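Local coordinates for protein flavin prenyltransferase PAD1, mitochondrial (Aspergillus niger, PDB 6QLG) that probably attaches a dimethylallyl group to N5 and C6 of reduced FMN, without a metal, making the prenylated flavin cofactor used by ferulic acid decarboxylase, at residues Ala62-Asn67 with Leu96-His101; Ala132-Phe137 with His169-Leu174; Gly136-Asp139 with Ser143-Ala146; Asp213-Thr216 with Glu220-Asn223. All coordinates share one frame; numbering follows the deposited sequence.

Contact 1 of 4, residues Ala62-Asn67 with Leu96-His101; sequences ALRRLN and LADYVH
Arg64 reaches out from the last turn of helix 53-65 and sets its guanidinium against the carbonyl of Leu96, with Asp98 at its edge taking the charge. From CB the chain first runs with CG anti to the backbone N (chi1 165°), then bends at chi2 and again at chi3, which carries the head across to the other segment. Arg64 NE is the first polar atom on the way: it donates to a water 3.1 Å from it, and that water can donate to Asp98 OD2. At CZ the flat head lies over the peptide carbonyl of Leu96, with Leu96 O 3.2 Å from Arg64 CZ, above the middle of one face. This is a face-on approach, so neither NH1 nor NH2 points an N-H at that oxygen. Arg64 NH1 continues past the carbonyl carbon of Ala97 and makes a salt bridge to Asp98 OD1 at 3.0 Å, with a bent N-H...O angle of 141°. The two flat groups are turned 45° apart, and NH1 comes to OD1 from above the carboxylate plane. NH2 turns to Ala95 O, the carbonyl at the end of helix 90-95. Asp98 is shared as well, for its OD2 also accepts from Thr70 N on strand 69-74. Behind Arg64 the helix ends in a Schellman motif, with Asn67 at positive phi and its N bonded to Arg64 O. The whole is a surface clasp in a Rossmann-like parallel alpha/beta fold, fastening a helix end to the loop that leads into edge strand 99-100.

Contact 2 of 4, residues Ala132-Phe137 with His169-Leu174; sequences AIHSGF and HLRNML
Arg171, Asn172 and His134 carry the contact, Asn172 lying over the imidazole of His134 and Arg171 beside it. At the start of the second segment, His169 turns NE2 to Asp147 of a neighbouring subunit, away from His134. Two residues on, the Arg171 side chain sets out with CG anti to the backbone N and bends at chi3, which folds the guanidinium back beside Asn172. There Arg171 NH2 gives Asn172 OD1 a hydrogen bond of 2.7 Å, and NE adds a weak one to the same oxygen. Arg171 NE also passes 3.9 Å from His134 CE1, the guanidinium and ring planes 24° apart. Asn172 comes next and makes most of the contact. Asn172 OD1 rests over one face of the imidazole, 3.2 Å from His134 ND1, but lies above the ring, where no N-H of the imidazole can be directed at it. Asn172 CA makes a CH-pi contact with the His134 ring, 4.0 Å from its centroid. The bond from His134 NE2 to Glu175, one turn further along helix 167-178, probably restrains the ring's rotation. Met173 and Leu174 face elsewhere, Leu174 packing on another subunit. Asn172 ND2 and Arg171 NH2 are bonded to Ser135 O and His134 O of the same neighbour as Asp147, so the pair also ties subunits together. Within the chain, helix 127-135 lies between helix 167-178, which it meets here, and helix 141-151, while its Ile133 packs on strand 155-160.

Contact 3 of 4, residues Gly136-Asp139 with Ser143-Ala146; sequences GFCD and SRTA. With FMN (flavin mononucleotide), chain T.
Cys138 and Arg144 come closest in backbone, their CA atoms 4.5 Å apart, where the loop after helix 127-135 passes alongside helix 141-151. Gly136 takes positive phi on leaving the first helix; Phe137 then centres an inverse gamma turn, and the chain comes alongside the second. Cys138 points its CB at the helix, 3.5 Å from Arg144 CA. Ser143 OG tucks under the loop, 3.4 Å from Cys138 CA, in van der Waals contact. On the helix side, a bend at chi2 sends the Arg144 guanidinium over the flavin, Arg144 NH2 lying 3.3 Å from FMN N1 with that nitrogen above one face. Glu162 of a neighbouring subunit forms a salt bridge with Arg144 NH2, and probably helps fix the group there. On the ribityl chain, FMN O3' donates a weak hydrogen bond to Cys138 O, 3.2 Å away. Other hydrogen bonds to this FMN come from that same neighbour, among them those of Ser126, Lys128 and Thr129, so the site straddles a subunit interface. Ser143 and Ala146 pack on helix 127-135, and Thr145 and Ala146 reach Met120 of strand 119-125.

Contact 4 of 4, residues Asp213-Thr216 with Glu220-Asn223; sequences DLDT and ERWN. With DMA (dimethylallyl diphosphate), chain N.
Asp215 OD1 is gripped by three donors: Arg221 NH2, a water, and the backbone N of Gly217. The bond from Arg221 NH2 to Asp215 OD1 is 3.0 Å long and fairly straight, 161° at the hydrogen, and forms a salt bridge. OD1 lies close to the plane of the guanidinium, at its edge, whereas NH2 meets the carboxylate from above its plane; the two flat groups are turned 64° apart. The water closes a small ring, donating to OD1 and accepting from Arg221 NE at 2.9 Å. Arg221 is extended from CG to NE, which spans the 10.4 Å between the CA atoms of Asp215 and Arg221. NH2 has a second carboxylate in Asp210, at the end of helix 197-210, while NH1 bonds to Ser114 O of a neighbouring subunit. These bonds pin the irregular C-terminal tail that follows that helix, just before the tail enters the dimethylallyl diphosphate pocket at a subunit interface. There Trp222 lays one indole face against the dimethylallyl group, Trp222 CD2 3.5 Å from DMA C5. Its NE1 is bonded to Ala107 O of the neighbouring subunit, and the ring of Tyr191 stands nearly perpendicular to the indole. The diphosphate of the same ligand is held by Tyr191 and Arg207 of this chain together with Ser112, Gly113 and Lys151 of that neighbour.

Contacts 2 and 3 are neighbours, centres about 11 Å apart: they share Gly136 and Phe137, and helices 127-135 and 141-151 pack directly through Ile133 on Ala146. Contact 1 precedes both in the chain and lies by edge strand 99-100, its centre about 28 Å from that of contact 2, on the opposite side of the chain's centre. Contact 4 comes last, in the tail after helix 197-210, yet touches contact 1, where Leu63 and Leu66 pack on Leu214-Thr216. Contacts 3 and 4, with centres about 31 Å apart, each border a ligand site completed by another subunit, so one chain appears to contribute to separate sites, consistent with the oligomer assembling them.

Contact 1 of 4, residues Ala62-Asn67 with Leu96-His101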
loop_
_atom_site.group_PDB
_atom_site.type_symbol
_atom_site.label_atom_id
_atom_site.label_comp_id
_atom_site.label_asym_id
_atom_site.label_seq_id
_atom_site.Cartn_x
_atom_site.Cartn_y
_atom_site.Cartn_z
ATOM N N ALA B 62 20.114 33.258 17.872
ATOM C CA ALA B 62 20.487 33.498 16.482
ATOM C C ALA B 62 19.391 34.245 15.730
ATOM O O ALA B 62 19.684 35.113 14.899
ATOM C CB ALA B 62 20.808 32.174 15.789
ATOM N N LEU B 63 18.125 33.919 16.001
ATOM C CA LEU B 63 17.031 34.596 15.312
ATOM C C LEU B 63 16.898 36.043 15.772
ATOM O O LEU B 63 16.573 36.926 14.970
ATOM C CB LEU B 63 15.719 33.842 15.531
ATOM C CG LEU B 63 15.548 32.505 14.806
ATOM C CD1 LEU B 63 14.274 31.816 15.271
ATOM C CD2 LEU B 63 15.534 32.705 13.300
ATOM N N ARG B 64 17.125 36.301 17.062
ATOM C CA ARG B 64 17.143 37.678 17.545
ATOM C C ARG B 64 18.222 38.485 16.833
ATOM O O ARG B 64 17.990 39.624 16.412
ATOM C CB ARG B 64 17.362 37.696 19.059
ATOM C CG ARG B 64 17.750 39.056 19.625
ATOM C CD ARG B 64 17.226 39.226 21.040
ATOM N NE ARG B 64 15.767 39.260 21.069
ATOM C CZ ARG B 64 15.040 39.277 22.182
ATOM N NH1 ARG B 64 13.716 39.309 22.107
ATOM N NH2 ARG B 64 15.634 39.260 23.369
ATOM N N ARG B 65 19.409 37.892 16.674
ATOM C CA ARG B 65 20.489 38.542 15.939
ATOM C C ARG B 65 20.078 38.881 14.511
ATOM O O ARG B 65 20.559 39.869 13.945
ATOM C CB ARG B 65 21.719 37.633 15.934
ATOM C CG ARG B 65 23.056 38.349 15.918
ATOM C CD ARG B 65 24.112 37.518 16.637
ATOM N NE ARG B 65 23.941 37.556 18.087
ATOM C CZ ARG B 65 24.612 36.791 18.944
ATOM N NH1 ARG B 65 25.502 35.914 18.501
ATOM N NH2 ARG B 65 24.389 36.902 20.248
ATOM N N LEU B 66 19.190 38.083 13.917
ATOM C CA LEU B 66 18.760 38.265 12.538
ATOM C C LEU B 66 17.501 39.117 12.411
ATOM O O LEU B 66 16.904 39.154 11.330
ATOM C CB LEU B 66 18.531 36.903 11.876
ATOM C CG LEU B 66 19.795 36.098 11.568
ATOM C CD1 LEU B 66 19.493 34.609 11.520
ATOM C CD2 LEU B 66 20.418 36.566 10.263
ATOM N N ASN B 67 17.087 39.792 13.487
ATOM C CA ASN B 67 15.910 40.663 13.477
ATOM C C ASN B 67 14.643 39.901 13.090
ATOM O O ASN B 67 13.783 40.411 12.367
ATOM C CB ASN B 67 16.117 41.871 12.559
ATOM C CG ASN B 67 15.228 43.041 12.929
ATOM O OD1 ASN B 67 14.970 43.293 14.106
ATOM N ND2 ASN B 67 14.745 43.759 11.921
ATOM N N LEU B 96 14.717 35.714 26.011
ATOM C CA LEU B 96 15.346 35.685 24.698
ATOM C C LEU B 96 14.350 35.842 23.559
ATOM O O LEU B 96 14.769 36.068 22.419
ATOM C CB LEU B 96 16.120 34.378 24.502
ATOM C CG LEU B 96 17.246 34.036 25.477
ATOM C CD1 LEU B 96 17.768 32.631 25.200
ATOM C CD2 LEU B 96 18.370 35.058 25.389
ATOM N N ALA B 97 13.055 35.723 23.831
ATOM C CA ALA B 97 12.033 35.756 22.798
ATOM C C ALA B 97 11.258 37.064 22.851
ATOM O O ALA B 97 11.143 37.698 23.904
ATOM C CB ALA B 97 11.064 34.580 22.944
ATOM N N ASP B 98 10.723 37.461 21.695
ATOM C CA ASP B 98 9.884 38.652 21.644
ATOM C C ASP B 98 8.527 38.395 22.286
ATOM O O ASP B 98 7.975 39.273 22.957
ATOM C CB ASP B 98 9.718 39.111 20.196
ATOM C CG ASP B 98 11.037 39.490 19.555
ATOM O OD1 ASP B 98 11.745 40.349 20.116
ATOM O OD2 ASP B 98 11.373 38.920 18.500
ATOM N N TYR B 99 7.979 37.196 22.095
ATOM C CA TYR B 99 6.680 36.836 22.642
ATOM C C TYR B 99 6.723 35.400 23.139
ATOM O O TYR B 99 7.403 34.547 22.562
ATOM C CB TYR B 99 5.566 37.006 21.601
ATOM C CG TYR B 99 5.409 38.432 21.127
ATOM C CD1 TYR B 99 5.995 38.858 19.943
ATOM C CD2 TYR B 99 4.687 39.355 21.872
ATOM C CE1 TYR B 99 5.860 40.165 19.509
ATOM C CE2 TYR B 99 4.545 40.662 21.447
ATOM C CZ TYR B 99 5.133 41.063 20.266
ATOM O OH TYR B 99 4.995 42.363 19.838
ATOM N N VAL B 100 5.996 35.146 24.224
ATOM C CA VAL B 100 5.916 33.828 24.843
ATOM C C VAL B 100 4.448 33.489 25.045
ATOM O O VAL B 100 3.677 34.320 25.536
ATOM C CB VAL B 100 6.671 33.773 26.186
ATOM C CG1 VAL B 100 6.622 32.364 26.763
ATOM C CG2 VAL B 100 8.108 34.232 26.013
ATOM N N HIS B 101 4.062 32.273 24.667
ATOM C CA HIS B 101 2.686 31.817 24.785
ATOM C C HIS B 101 2.624 30.568 25.652
ATOM O O HIS B 101 3.519 29.719 25.602
ATOM C CB HIS B 101 2.081 31.540 23.407
ATOM C CG HIS B 101 2.265 32.661 22.432
ATOM N ND1 HIS B 101 1.455 33.775 22.416
ATOM C CD2 HIS B 101 3.173 32.842 21.443
ATOM C CE1 HIS B 101 1.852 34.593 21.458
ATOM N NE2 HIS B 101 2.894 34.051 20.853
HETATM O O HOH W 1 14.089 38.225 18.723
#

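Contact 2 of 4, residues Ala132-Phe137 with His169-Leu174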
loop_
_atom_site.group_PDB
_atom_site.type_symbol
_atom_site.label_atom_id
_atom_site.label_comp_id
_atom_site.label_asym_id
_atom_site.label_seq_id
_atom_site.Cartn_x
_atom_site.Cartn_y
_atom_site.Cartn_z
ATOM N N ALA B 132 2.546 13.442 18.098
ATOM C CA ALA B 132 1.365 14.298 18.151
ATOM C C ALA B 132 1.130 14.988 16.814
ATOM O O ALA B 132 -0.007 15.061 16.333
ATOM C CB ALA B 132 1.513 15.331 19.271
ATOM N N ILE B 133 2.199 15.487 16.191
ATOM C CA ILE B 133 2.063 16.174 14.911
ATOM C C ILE B 133 1.709 15.185 13.807
ATOM O O ILE B 133 0.843 15.457 12.966
ATOM C CB ILE B 133 3.351 16.955 14.592
ATOM C CG1 ILE B 133 3.594 18.027 15.657
ATOM C CG2 ILE B 133 3.269 17.585 13.211
ATOM C CD1 ILE B 133 4.986 18.625 15.617
ATOM N N HIS B 134 2.367 14.024 13.791
ATOM C CA HIS B 134 2.069 13.015 12.778
ATOM C C HIS B 134 0.635 12.511 12.903
ATOM O O HIS B 134 -0.086 12.401 11.905
ATOM C CB HIS B 134 3.054 11.851 12.886
ATOM C CG HIS B 134 2.640 10.640 12.107
ATOM N ND1 HIS B 134 1.837 9.652 12.636
ATOM C CD2 HIS B 134 2.910 10.263 10.835
ATOM C CE1 HIS B 134 1.631 8.719 11.724
ATOM N NE2 HIS B 134 2.272 9.065 10.622
ATOM N N SER B 135 0.205 12.189 14.125
ATOM C CA SER B 135 -1.137 11.648 14.312
ATOM C C SER B 135 -2.208 12.707 14.092
ATOM O O SER B 135 -3.326 12.379 13.677
ATOM C CB SER B 135 -1.278 11.052 15.713
ATOM O OG SER B 135 -1.166 12.062 16.704
ATOM N N GLY B 136 -1.888 13.971 14.354
ATOM C CA GLY B 136 -2.866 15.034 14.342
ATOM C C GLY B 136 -3.480 15.344 15.691
ATOM O O GLY B 136 -4.322 16.245 15.777
ATOM N N PHE B 137 -3.107 14.608 16.738
ATOM C CA PHE B 137 -3.620 14.831 18.090
ATOM C C PHE B 137 -2.991 16.116 18.623
ATOM O O PHE B 137 -1.991 16.110 19.345
ATOM C CB PHE B 137 -3.315 13.629 18.979
ATOM C CG PHE B 137 -3.950 13.701 20.339
ATOM C CD1 PHE B 137 -5.326 13.614 20.483
ATOM C CD2 PHE B 137 -3.171 13.847 21.475
ATOM C CE1 PHE B 137 -5.913 13.677 21.733
ATOM C CE2 PHE B 137 -3.751 13.911 22.730
ATOM C CZ PHE B 137 -5.124 13.826 22.859
ATOM N N HIS B 169 9.053 5.455 15.203
ATOM C CA HIS B 169 9.685 6.752 14.967
ATOM C C HIS B 169 9.866 7.016 13.477
ATOM O O HIS B 169 9.550 8.104 12.983
ATOM C CB HIS B 169 11.041 6.815 15.674
ATOM C CG HIS B 169 10.979 6.516 17.139
ATOM N ND1 HIS B 169 11.895 5.702 17.769
ATOM C CD2 HIS B 169 10.126 6.938 18.103
ATOM C CE1 HIS B 169 11.603 5.626 19.055
ATOM N NE2 HIS B 169 10.535 6.368 19.284
ATOM N N LEU B 170 10.383 6.025 12.747
ATOM C CA LEU B 170 10.707 6.230 11.339
ATOM C C LEU B 170 9.450 6.388 10.496
ATOM O O LEU B 170 9.427 7.192 9.556
ATOM C CB LEU B 170 11.566 5.071 10.829
ATOM C CG LEU B 170 13.031 5.205 11.254
ATOM C CD1 LEU B 170 13.812 3.940 10.963
ATOM C CD2 LEU B 170 13.666 6.406 10.563
ATOM N N ARG B 171 8.394 5.636 10.814
ATOM C CA ARG B 171 7.127 5.824 10.116
ATOM C C ARG B 171 6.578 7.225 10.352
ATOM O O ARG B 171 6.115 7.887 9.416
ATOM C CB ARG B 171 6.112 4.768 10.559
ATOM C CG ARG B 171 4.705 5.007 10.025
ATOM C CD ARG B 171 3.641 4.454 10.961
ATOM N NE ARG B 171 3.451 5.288 12.143
ATOM C CZ ARG B 171 3.108 4.820 13.341
ATOM N NH1 ARG B 171 2.915 3.520 13.517
ATOM N NH2 ARG B 171 2.956 5.653 14.363
ATOM N N ASN B 172 6.626 7.698 11.601
ATOM C CA ASN B 172 6.168 9.050 11.896
ATOM C C ASN B 172 6.994 10.086 11.146
ATOM O O ASN B 172 6.446 11.059 10.613
ATOM C CB ASN B 172 6.219 9.305 13.402
ATOM C CG ASN B 172 5.156 8.534 14.158
ATOM O OD1 ASN B 172 4.298 7.887 13.556
ATOM N ND2 ASN B 172 5.206 8.597 15.485
ATOM N N MET B 173 8.312 9.886 11.076
ATOM C CA MET B 173 9.172 10.830 10.365
ATOM C C MET B 173 8.872 10.837 8.872
ATOM O O MET B 173 8.733 11.904 8.263
ATOM C CB MET B 173 10.641 10.488 10.605
ATOM C CG MET B 173 11.155 10.834 11.991
ATOM S SD MET B 173 12.831 10.219 12.228
ATOM C CE MET B 173 13.089 10.615 13.958
ATOM N N LEU B 174 8.783 9.653 8.262
ATOM C CA LEU B 174 8.534 9.575 6.826
ATOM C C LEU B 174 7.190 10.197 6.470
ATOM O O LEU B 174 7.092 11.001 5.535
ATOM C CB LEU B 174 8.592 8.120 6.354
ATOM C CG LEU B 174 8.188 7.885 4.893
ATOM C CD1 LEU B 174 9.165 8.570 3.942
ATOM C CD2 LEU B 174 8.085 6.398 4.581
#

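Contact 3 of 4, residues Gly136-Asp139 with Ser143-Ala146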
loop_
_atom_site.group_PDB
_atom_site.type_symbol
_atom_site.label_atom_id
_atom_site.label_comp_id
_atom_site.label_asym_id
_atom_site.label_seq_id
_atom_site.Cartn_x
_atom_site.Cartn_y
_atom_site.Cartn_z
ATOM N N GLY B 136 -1.888 13.971 14.354
ATOM C CA GLY B 136 -2.866 15.034 14.342
ATOM C C GLY B 136 -3.480 15.344 15.691
ATOM O O GLY B 136 -4.322 16.245 15.777
ATOM N N PHE B 137 -3.107 14.608 16.738
ATOM C CA PHE B 137 -3.620 14.831 18.090
ATOM C C PHE B 137 -2.991 16.116 18.623
ATOM O O PHE B 137 -1.991 16.110 19.345
ATOM C CB PHE B 137 -3.315 13.629 18.979
ATOM C CG PHE B 137 -3.950 13.701 20.339
ATOM C CD1 PHE B 137 -5.326 13.614 20.483
ATOM C CD2 PHE B 137 -3.171 13.847 21.475
ATOM C CE1 PHE B 137 -5.913 13.677 21.733
ATOM C CE2 PHE B 137 -3.751 13.911 22.730
ATOM C CZ PHE B 137 -5.124 13.826 22.859
ATOM N N CYS B 138 -3.598 17.243 18.254
ATOM C CA CYS B 138 -3.048 18.563 18.556
ATOM C C CYS B 138 -3.731 19.143 19.794
ATOM O O CYS B 138 -4.552 20.058 19.726
ATOM C CB CYS B 138 -3.203 19.483 17.347
ATOM S SG CYS B 138 -4.838 19.435 16.558
ATOM N N ASP B 139 -3.359 18.594 20.950
ATOM C CA ASP B 139 -3.992 18.945 22.215
ATOM C C ASP B 139 -3.174 19.913 23.069
ATOM O O ASP B 139 -3.560 20.183 24.210
ATOM C CB ASP B 139 -4.324 17.674 23.009
ATOM C CG ASP B 139 -3.169 17.183 23.860
ATOM O OD1 ASP B 139 -2.002 17.275 23.421
ATOM O OD2 ASP B 139 -3.437 16.689 24.979
ATOM N N SER B 143 1.703 21.408 19.326
ATOM C CA SER B 143 1.220 20.509 18.282
ATOM C C SER B 143 0.137 21.168 17.435
ATOM O O SER B 143 0.075 20.948 16.220
ATOM C CB SER B 143 0.718 19.203 18.901
ATOM O OG SER B 143 -0.144 19.444 19.998
ATOM N N ARG B 144 -0.716 21.994 18.050
ATOM C CA ARG B 144 -1.744 22.691 17.280
ATOM C C ARG B 144 -1.129 23.684 16.304
ATOM O O ARG B 144 -1.541 23.756 15.141
ATOM C CB ARG B 144 -2.722 23.399 18.217
ATOM C CG ARG B 144 -3.768 24.259 17.506
ATOM C CD ARG B 144 -4.609 23.448 16.523
ATOM N NE ARG B 144 -5.600 24.274 15.837
ATOM C CZ ARG B 144 -6.279 23.894 14.757
ATOM N NH1 ARG B 144 -6.075 22.696 14.225
ATOM N NH2 ARG B 144 -7.161 24.715 14.203
ATOM N N THR B 145 -0.140 24.460 16.757
ATOM C CA THR B 145 0.488 25.430 15.865
ATOM C C THR B 145 1.202 24.733 14.713
ATOM O O THR B 145 1.134 25.189 13.566
ATOM C CB THR B 145 1.453 26.321 16.649
ATOM O OG1 THR B 145 0.757 26.927 17.746
ATOM C CG2 THR B 145 2.008 27.418 15.754
ATOM N N ALA B 146 1.882 23.618 14.994
ATOM C CA ALA B 146 2.486 22.837 13.919
ATOM C C ALA B 146 1.425 22.297 12.969
ATOM O O ALA B 146 1.597 22.335 11.744
ATOM C CB ALA B 146 3.314 21.692 14.499
HETATM N N1 FMN T . -9.516 23.415 16.082
HETATM C C2 FMN T . -9.988 22.841 14.919
HETATM O O2 FMN T . -9.517 21.773 14.539
HETATM N N3 FMN T . -10.983 23.468 14.193
HETATM C C4 FMN T . -11.510 24.672 14.628
HETATM O O4 FMN T . -12.401 25.243 13.989
HETATM C C4A FMN T . -11.034 25.249 15.800
HETATM N N5 FMN T . -11.566 26.445 16.228
HETATM C C5A FMN T . -11.100 27.024 17.392
HETATM C C6 FMN T . -11.635 28.234 17.829
HETATM C C7 FMN T . -11.161 28.810 19.000
HETATM C C7M FMN T . -11.728 30.110 19.479
HETATM C C8 FMN T . -10.158 28.183 19.736
HETATM C C8M FMN T . -9.658 28.821 21.001
HETATM C C9 FMN T . -9.626 26.975 19.297
HETATM C C9A FMN T . -10.095 26.393 18.126
HETATM N N10 FMN T . -9.567 25.187 17.692
HETATM C C10 FMN T . -10.034 24.616 16.527
HETATM C "C1'" FMN T . -8.476 24.495 18.461
HETATM C "C2'" FMN T . -9.015 23.401 19.372
HETATM O "O2'" FMN T . -9.832 23.985 20.361
HETATM C "C3'" FMN T . -7.852 22.685 20.045
HETATM O "O3'" FMN T . -7.199 21.833 19.128
HETATM C "C4'" FMN T . -8.327 21.849 21.227
HETATM O "O4'" FMN T . -7.234 21.131 21.753
HETATM C "C5'" FMN T . -9.390 20.829 20.828
HETATM O "O5'" FMN T . -9.744 20.100 21.986
HETATM P P FMN T . -11.096 19.227 22.082
HETATM O O1P FMN T . -10.943 18.197 23.180
HETATM O O2P FMN T . -12.246 20.157 22.389
HETATM O O3P FMN T . -11.336 18.511 20.769
#

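Contact 4 of 4, residues Asp213-Thr216 with Glu220-Asn223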
loop_
_atom_site.group_PDB
_atom_site.type_symbol
_atom_site.label_atom_id
_atom_site.label_comp_id
_atom_site.label_asym_id
_atom_site.label_seq_id
_atom_site.Cartn_x
_atom_site.Cartn_y
_atom_site.Cartn_z
ATOM N N ASP B 213 15.705 30.123 4.872
ATOM C CA ASP B 213 16.454 31.081 4.060
ATOM C C ASP B 213 17.040 32.192 4.928
ATOM O O ASP B 213 16.880 33.384 4.660
ATOM C CB ASP B 213 15.582 31.645 2.937
ATOM C CG ASP B 213 14.997 30.557 2.057
ATOM O OD1 ASP B 213 15.762 29.672 1.616
ATOM O OD2 ASP B 213 13.774 30.584 1.807
ATOM N N LEU B 214 17.731 31.778 5.990
ATOM C CA LEU B 214 18.396 32.682 6.916
ATOM C C LEU B 214 19.853 32.266 7.050
ATOM O O LEU B 214 20.160 31.076 7.173
ATOM C CB LEU B 214 17.719 32.676 8.292
ATOM C CG LEU B 214 16.333 33.316 8.371
ATOM C CD1 LEU B 214 15.628 32.897 9.651
ATOM C CD2 LEU B 214 16.431 34.834 8.278
ATOM N N ASP B 215 20.746 33.251 7.026
ATOM C CA ASP B 215 22.189 33.026 7.068
ATOM C C ASP B 215 22.730 33.653 8.348
ATOM O O ASP B 215 22.868 34.877 8.436
ATOM C CB ASP B 215 22.863 33.612 5.827
ATOM C CG ASP B 215 24.348 33.295 5.755
ATOM O OD1 ASP B 215 24.859 32.564 6.629
ATOM O OD2 ASP B 215 25.006 33.780 4.811
ATOM N N THR B 216 23.037 32.816 9.344
ATOM C CA THR B 216 23.619 33.334 10.578
ATOM C C THR B 216 25.012 33.907 10.359
ATOM O O THR B 216 25.449 34.749 11.150
ATOM C CB THR B 216 23.692 32.241 11.649
ATOM O OG1 THR B 216 24.570 31.195 11.214
ATOM C CG2 THR B 216 22.310 31.664 11.934
ATOM N N GLU B 220 31.254 27.942 9.392
ATOM C CA GLU B 220 31.987 27.779 8.142
ATOM C C GLU B 220 31.213 26.837 7.227
ATOM O O GLU B 220 31.093 25.641 7.511
ATOM C CB GLU B 220 33.394 27.248 8.409
ATOM N N ARG B 221 30.689 27.375 6.129
ATOM C CA ARG B 221 30.046 26.543 5.124
ATOM C C ARG B 221 31.095 25.742 4.361
ATOM O O ARG B 221 32.240 26.171 4.199
ATOM C CB ARG B 221 29.232 27.405 4.159
ATOM C CG ARG B 221 28.226 28.304 4.851
ATOM C CD ARG B 221 27.289 28.983 3.866
ATOM N NE ARG B 221 26.226 29.692 4.573
ATOM C CZ ARG B 221 25.131 29.111 5.053
ATOM N NH1 ARG B 221 24.942 27.806 4.888
ATOM N NH2 ARG B 221 24.221 29.835 5.692
ATOM N N TRP B 222 30.696 24.559 3.899
ATOM C CA TRP B 222 31.622 23.703 3.171
ATOM C C TRP B 222 31.997 24.329 1.832
ATOM O O TRP B 222 31.141 24.820 1.092
ATOM C CB TRP B 222 31.014 22.320 2.947
ATOM C CG TRP B 222 31.898 21.405 2.152
ATOM C CD1 TRP B 222 31.730 21.025 0.851
ATOM C CD2 TRP B 222 33.094 20.757 2.606
ATOM N NE1 TRP B 222 32.744 20.179 0.469
ATOM C CE2 TRP B 222 33.595 20.000 1.528
ATOM C CE3 TRP B 222 33.788 20.743 3.821
ATOM C CZ2 TRP B 222 34.757 19.235 1.629
ATOM C CZ3 TRP B 222 34.942 19.984 3.918
ATOM C CH2 TRP B 222 35.416 19.242 2.828
ATOM N N ASN B 223 33.301 24.308 1.528
ATOM C CA ASN B 223 33.804 24.849 0.270
ATOM C C ASN B 223 34.967 24.014 -0.260
ATOM O O ASN B 223 35.947 24.569 -0.772
ATOM C CB ASN B 223 34.228 26.319 0.452
ATOM C CG ASN B 223 34.479 27.030 -0.868
ATOM O OD1 ASN B 223 33.655 26.979 -1.780
ATOM N ND2 ASN B 223 35.619 27.708 -0.968
HETATM C C1 DMA N . 28.372 17.687 4.323
HETATM O O1 DMA N . 27.323 18.590 4.102
HETATM C C2 DMA N . 28.993 17.281 2.988
HETATM C C3 DMA N . 30.272 17.492 2.758
HETATM C C4 DMA N . 30.877 17.086 1.419
HETATM C C5 DMA N . 31.152 18.143 3.823
HETATM P PA DMA N . 25.774 18.035 4.229
HETATM O O1A DMA N . 25.793 16.532 4.402
HETATM O O2A DMA N . 24.999 18.396 2.986
HETATM O O3A DMA N . 25.039 18.725 5.531
HETATM P PB DMA N . 25.853 19.220 6.873
HETATM O O1B DMA N . 27.027 18.305 7.111
HETATM O O2B DMA N . 24.937 19.159 8.073
HETATM O O3B DMA N . 26.337 20.635 6.661
HETATM O O HOH W 2 27.535 32.100 5.439
#